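Laccase (Botrytis aclada, PDB 3V9E) oxidises phenolic compounds such as hydroquinones with molecular oxygen at a set of copper ions, and probably takes part in breaking down lignin and detoxifying its products. Local coordinates at residues 99-104 and 184-189; 531-536 and 575-580. All coordinates share one frame; numbering follows the deposited sequence.

Both contacts are buried, but they hold different elements on opposite sides of the chain's centre. Their own centres are about 32 Å apart and they do not touch. Interaction 1 lies in the N-terminal cupredoxin domain. It is backbone pairing between two strands, with one sheet face turned to a glycan attached to the protein. Interaction 2 brings the chain's C-terminal tail to the helix end and turn that follow the copper ligand H531. No strand takes part there. Serine hydroxyls, an aspartate and carbonyls at the helix end do the work. Interaction 1 thus binds a sheet edge, while interaction 2 seats the tail beside the copper ligand H170.

Interaction 1: residues 99-104 and 184-189; sequences AIIADW and IINGPA. With NAG (2-acetamido-2-deoxy-beta-D-glucopyranose), chain C.
A102 and I185 are paired in parallel, although the remaining neighbours in this sheet are antiparallel. The sheet belongs to a cupredoxin-type beta sandwich, and 100-103 is one of its two edge strands in this chain. A102 straddles I185: its N donates to I184 O at 3.0 Å, and its O accepts from N186 N at 2.7 Å. The bonds I184 N to I100 O and W104 N to N186 O extend the pattern at its ends. A102 and I185 face one way, and A102 packs on strand 67-79. I101 and I184 face the other way, toward an attached glycan, where I184 CD1 lies 3.7 Å from NAG O6. On that same face the carboxylate of D103 and the amide of N186 are turned 54° apart. A water donates to D103 OD1 at 2.7 Å and also meets N186 ND2, though that second distance is doubtfully short. D103 OD2 is held by R68 in a salt bridge. Beyond the strands, W104 swings CG opposite its backbone N (chi1 -179°). The W104 and P188 side chains cross at about a right angle, with W104 CE3 3.7 Å from P188 CD.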
loop_
_atom_site.group_PDB
_atom_site.type_symbol
_atom_site.label_atom_id
_atom_site.label_comp_id
_atom_site.label_asym_id
_atom_site.label_seq_id
_atom_site.Cartn_x
_atom_site.Cartn_y
_atom_site.Cartn_z
ATOM N N ALA A 99 3.718 12.066 9.449
ATOM C CA ALA A 99 4.846 11.202 9.097
ATOM C C ALA A 99 5.365 10.460 10.335
ATOM O O ALA A 99 5.565 11.014 11.424
ATOM C CB ALA A 99 5.940 12.051 8.495
ATOM N N ILE A 100 5.540 9.154 10.155
ATOM C CA ILE A 100 6.189 8.365 11.079
ATOM C C ILE A 100 7.538 8.091 10.463
ATOM O O ILE A 100 7.667 7.443 9.384
ATOM C CB ILE A 100 5.407 7.084 11.347
ATOM C CG1 ILE A 100 4.078 7.453 11.979
ATOM C CG2 ILE A 100 6.234 6.130 12.235
ATOM C CD1 ILE A 100 3.204 6.267 12.226
ATOM N N ILE A 101 8.560 8.567 11.145
ATOM C CA ILE A 101 9.908 8.472 10.580
ATOM C C ILE A 101 10.794 7.779 11.604
ATOM O O ILE A 101 10.802 8.118 12.790
ATOM C CB ILE A 101 10.433 9.824 10.175
ATOM C CG1 ILE A 101 9.481 10.455 9.125
ATOM C CG2 ILE A 101 11.837 9.740 9.559
ATOM C CD1 ILE A 101 9.757 11.923 8.792
ATOM N N ALA A 102 11.549 6.824 11.137
ATOM C CA ALA A 102 12.411 6.061 11.994
ATOM C C ALA A 102 13.597 5.601 11.210
ATOM O O ALA A 102 13.706 5.864 9.995
ATOM C CB ALA A 102 11.620 4.883 12.576
ATOM N N ASP A 103 14.544 4.965 11.885
ATOM C CA ASP A 103 15.680 4.357 11.268
ATOM C C ASP A 103 15.554 2.862 11.347
ATOM O O ASP A 103 14.916 2.301 12.254
ATOM C CB ASP A 103 16.969 4.649 12.051
ATOM C CG ASP A 103 17.354 6.104 12.049
ATOM O OD1 ASP A 103 17.340 6.782 11.009
ATOM O OD2 ASP A 103 17.780 6.534 13.103
ATOM N N TRP A 104 16.149 2.268 10.341
ATOM C CA TRP A 104 16.293 0.836 10.200
ATOM C C TRP A 104 16.738 0.280 11.552
ATOM O O TRP A 104 17.726 0.720 12.094
ATOM C CB TRP A 104 17.330 0.567 9.135
ATOM C CG TRP A 104 17.590 -0.822 8.837
ATOM C CD1 TRP A 104 16.798 -1.928 9.092
ATOM C CD2 TRP A 104 18.702 -1.274 8.130
ATOM N NE1 TRP A 104 17.411 -3.062 8.618
ATOM C CE2 TRP A 104 18.604 -2.679 8.037
ATOM C CE3 TRP A 104 19.839 -0.624 7.614
ATOM C CZ2 TRP A 104 19.565 -3.431 7.434
ATOM C CZ3 TRP A 104 20.823 -1.392 7.025
ATOM C CH2 TRP A 104 20.667 -2.769 6.892
ATOM N N ILE A 184 8.325 6.323 6.827
ATOM C CA ILE A 184 9.639 6.375 6.168
ATOM C C ILE A 184 10.670 5.839 7.131
ATOM O O ILE A 184 10.752 6.336 8.272
ATOM C CB ILE A 184 10.012 7.796 5.826
ATOM C CG1 ILE A 184 9.031 8.342 4.761
ATOM C CG2 ILE A 184 11.411 7.843 5.256
ATOM C CD1 ILE A 184 9.293 9.816 4.404
ATOM N N ILE A 185 11.421 4.852 6.673
ATOM C CA ILE A 185 12.411 4.225 7.515
ATOM C C ILE A 185 13.767 4.475 6.829
ATOM O O ILE A 185 14.038 3.982 5.749
ATOM C CB ILE A 185 12.180 2.746 7.662
ATOM C CG1 ILE A 185 10.796 2.443 8.320
ATOM C CG2 ILE A 185 13.272 2.121 8.511
ATOM C CD1 ILE A 185 10.292 1.109 7.812
ATOM N N ASN A 186 14.607 5.259 7.492
ATOM C CA ASN A 186 15.848 5.616 6.893
ATOM C C ASN A 186 16.807 4.478 6.945
ATOM O O ASN A 186 16.716 3.587 7.770
ATOM C CB ASN A 186 16.429 6.846 7.571
ATOM C CG ASN A 186 15.728 8.122 7.103
ATOM O OD1 ASN A 186 15.695 8.510 5.891
ATOM N ND2 ASN A 186 15.127 8.732 8.036
ATOM N N GLY A 187 17.689 4.483 5.971
ATOM C CA GLY A 187 18.583 3.397 5.740
ATOM C C GLY A 187 19.419 3.728 4.510
ATOM O O GLY A 187 19.387 4.868 4.017
ATOM N N PRO A 188 20.148 2.740 4.001
ATOM C CA PRO A 188 21.001 2.999 2.851
ATOM C C PRO A 188 20.189 2.970 1.559
ATOM O O PRO A 188 18.966 2.729 1.548
ATOM C CB PRO A 188 22.012 1.857 2.910
ATOM C CG PRO A 188 21.174 0.693 3.445
ATOM C CD PRO A 188 20.326 1.374 4.503
ATOM N N ALA A 189 20.857 3.275 0.468
ATOM C CA ALA A 189 20.231 3.414 -0.858
ATOM C C ALA A 189 21.245 3.013 -1.922
ATOM O O ALA A 189 22.459 3.011 -1.695
ATOM C CB ALA A 189 19.761 4.858 -1.104
HETATM C C1 NAG C . 7.243 15.972 5.112
HETATM C C2 NAG C . 7.079 16.030 6.639
HETATM C C3 NAG C . 8.425 16.332 7.325
HETATM C C4 NAG C . 9.594 15.553 6.698
HETATM C C5 NAG C . 9.610 15.546 5.156
HETATM C C6 NAG C . 10.795 14.716 4.582
HETATM C C7 NAG C . 4.858 16.555 7.611
HETATM C C8 NAG C . 3.820 17.598 7.916
HETATM N N2 NAG C . 5.997 16.966 7.033
HETATM O O3 NAG C . 8.318 15.933 8.663
HETATM O O4 NAG C . 10.795 16.151 7.116
HETATM O O5 NAG C . 8.324 15.116 4.711
HETATM O O6 NAG C . 10.572 13.308 4.557
HETATM O O7 NAG C . 4.638 15.360 7.920
HETATM O O HOH W 1 15.305 8.406 10.472
#

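Interaction 2: residues 531-536 and 575-580; sequences HASEGM and EDDSGI. With CU (copper (II) ion), chain D.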
loop_
_atom_site.group_PDB
_atom_site.type_symbol
_atom_site.label_atom_id
_atom_site.label_comp_id
_atom_site.label_asym_id
_atom_site.label_seq_id
_atom_site.Cartn_x
_atom_site.Cartn_y
_atom_site.Cartn_z
ATOM N N HIS A 531 -12.610 -3.741 -4.403
ATOM C CA HIS A 531 -12.419 -5.159 -4.650
ATOM C C HIS A 531 -12.101 -5.835 -3.358
ATOM O O HIS A 531 -12.600 -6.911 -3.079
ATOM C CB HIS A 531 -11.266 -5.420 -5.656
ATOM C CG HIS A 531 -11.537 -4.908 -7.011
ATOM N ND1 HIS A 531 -10.698 -5.144 -8.063
ATOM C CD2 HIS A 531 -12.502 -4.069 -7.481
ATOM C CE1 HIS A 531 -11.178 -4.561 -9.146
ATOM N NE2 HIS A 531 -12.255 -3.871 -8.809
ATOM N N ALA A 532 -11.288 -5.219 -2.518
ATOM C CA ALA A 532 -11.049 -5.784 -1.197
ATOM C C ALA A 532 -12.327 -5.904 -0.379
ATOM O O ALA A 532 -12.612 -6.895 0.270
ATOM C CB ALA A 532 -10.016 -4.908 -0.458
ATOM N N SER A 533 -13.114 -4.840 -0.425
ATOM C CA SER A 533 -14.379 -4.834 0.303
ATOM C C SER A 533 -15.355 -5.878 -0.267
ATOM O O SER A 533 -16.256 -6.429 0.482
ATOM C CB SER A 533 -14.977 -3.423 0.204
ATOM O OG SER A 533 -14.393 -2.592 1.215
ATOM N N GLU A 534 -15.244 -6.125 -1.571
ATOM C CA GLU A 534 -16.025 -7.092 -2.328
ATOM C C GLU A 534 -15.438 -8.495 -2.198
ATOM O O GLU A 534 -15.815 -9.368 -2.959
ATOM C CB GLU A 534 -16.146 -6.670 -3.763
ATOM C CG GLU A 534 -17.002 -5.418 -3.851
ATOM C CD GLU A 534 -16.857 -4.622 -5.053
ATOM O OE1 GLU A 534 -16.101 -5.029 -5.962
ATOM O OE2 GLU A 534 -17.519 -3.533 -5.106
ATOM N N GLY A 535 -14.473 -8.691 -1.300
ATOM C CA GLY A 535 -13.931 -9.983 -1.003
ATOM C C GLY A 535 -12.781 -10.561 -1.808
ATOM O O GLY A 535 -12.471 -11.789 -1.658
ATOM N N MET A 536 -12.104 -9.722 -2.610
ATOM C CA MET A 536 -11.018 -10.193 -3.421
ATOM C C MET A 536 -9.782 -10.395 -2.534
ATOM O O MET A 536 -8.864 -9.593 -2.522
ATOM C CB MET A 536 -10.722 -9.264 -4.592
ATOM C CG MET A 536 -9.822 -9.975 -5.553
ATOM S SD MET A 536 -9.714 -9.047 -7.082
ATOM C CE MET A 536 -8.218 -9.772 -7.746
ATOM N N GLU A 575 -20.953 -4.331 10.076
ATOM C CA GLU A 575 -20.089 -4.739 8.937
ATOM C C GLU A 575 -20.963 -4.931 7.709
ATOM O O GLU A 575 -22.001 -5.589 7.806
ATOM C CB GLU A 575 -19.421 -6.071 9.268
ATOM C CG GLU A 575 -18.352 -6.473 8.274
ATOM C CD GLU A 575 -17.743 -7.809 8.626
ATOM O OE1 GLU A 575 -18.272 -8.526 9.504
ATOM O OE2 GLU A 575 -16.712 -8.158 8.044
ATOM N N ASP A 576 -20.596 -4.339 6.582
ATOM C CA ASP A 576 -21.363 -4.413 5.326
ATOM C C ASP A 576 -20.392 -4.611 4.135
ATOM O O ASP A 576 -20.678 -4.243 3.006
ATOM C CB ASP A 576 -22.396 -3.217 5.093
ATOM C CG ASP A 576 -21.735 -1.940 4.653
ATOM O OD1 ASP A 576 -20.545 -1.812 5.019
ATOM O OD2 ASP A 576 -22.349 -1.087 3.946
ATOM N N ASP A 577 -19.245 -5.239 4.426
ATOM C CA ASP A 577 -18.376 -5.704 3.402
ATOM C C ASP A 577 -17.556 -6.842 3.930
ATOM O O ASP A 577 -17.912 -7.507 4.898
ATOM C CB ASP A 577 -17.520 -4.521 2.822
ATOM C CG ASP A 577 -16.575 -3.870 3.869
ATOM O OD1 ASP A 577 -16.437 -4.409 5.008
ATOM O OD2 ASP A 577 -15.980 -2.818 3.493
ATOM N N SER A 578 -16.445 -7.118 3.274
ATOM C CA SER A 578 -15.654 -8.262 3.616
ATOM C C SER A 578 -14.997 -8.168 5.009
ATOM O O SER A 578 -14.612 -9.179 5.593
ATOM C CB SER A 578 -14.559 -8.404 2.591
ATOM O OG SER A 578 -13.699 -7.295 2.669
ATOM N N GLY A 579 -14.807 -6.950 5.504
ATOM C CA GLY A 579 -14.133 -6.714 6.766
ATOM C C GLY A 579 -12.750 -6.091 6.571
ATOM O O GLY A 579 -12.232 -5.411 7.490
ATOM N N ILE A 580 -12.147 -6.228 5.387
ATOM C CA ILE A 580 -10.730 -5.789 5.299
ATOM C C ILE A 580 -10.611 -4.610 4.443
ATOM O O ILE A 580 -11.699 -4.042 4.134
ATOM C CB ILE A 580 -9.800 -6.925 4.871
ATOM C CG1 ILE A 580 -10.381 -7.728 3.690
ATOM C CG2 ILE A 580 -9.580 -7.895 6.035
ATOM C CD1 ILE A 580 -10.062 -7.247 2.338
ATOM O OXT ILE A 580 -9.430 -4.263 4.095
HETATM CU CU CU D . -8.908 -6.064 -7.868
HETATM O O HOH W 2 -11.708 -2.640 1.878
#
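S578 clasps the end of the helix that carries H531. Its OG donates to A532 O at 2.7 Å. The helix ends in a Schellman motif with G535 at positive phi, in which G535 N also donates to A532 O. These two donors approach from opposite faces of the carbonyl plane. The next carbonyl, S533 O, accepts S578 N at 2.9 Å. The tail ending at I580 is consistent with the C-terminal plug of ascomycete laccases.

Three tail residues, D577, S578 and I580, place their first branch between backbone N and carbonyl carbon, the crowded position. For S578 (chi1 65°) this carries OG to the A532 carbonyl. For D577 (chi1 63°) it points the carboxylate at S533. S533 OG donates to D577 OD2 at 2.8 Å from above the carboxylate plane, and OD2 also bonds S172 OG, the stronger partner. The other oxygen, D577 OD1, accepts G579 N at 3.1 Å, which forms an Asx turn. The carboxylate is therefore gripped at both oxygens, which should limit its rotation.

I580 folds back, and its CD1 lies 3.6 Å from A532 CB. Its terminal carboxylate makes a weak hydrogen bond with H170, a copper ligand. A water lies within hydrogen-bonding distance of S533 OG and I580 O.

On the far side of the turn lies the type 1 copper, which C526 and H463 also bind. M536, the engineered residue of this variant, holds SD 3.2 Å from the copper, and H531 ND1 binds it at 2.0 Å.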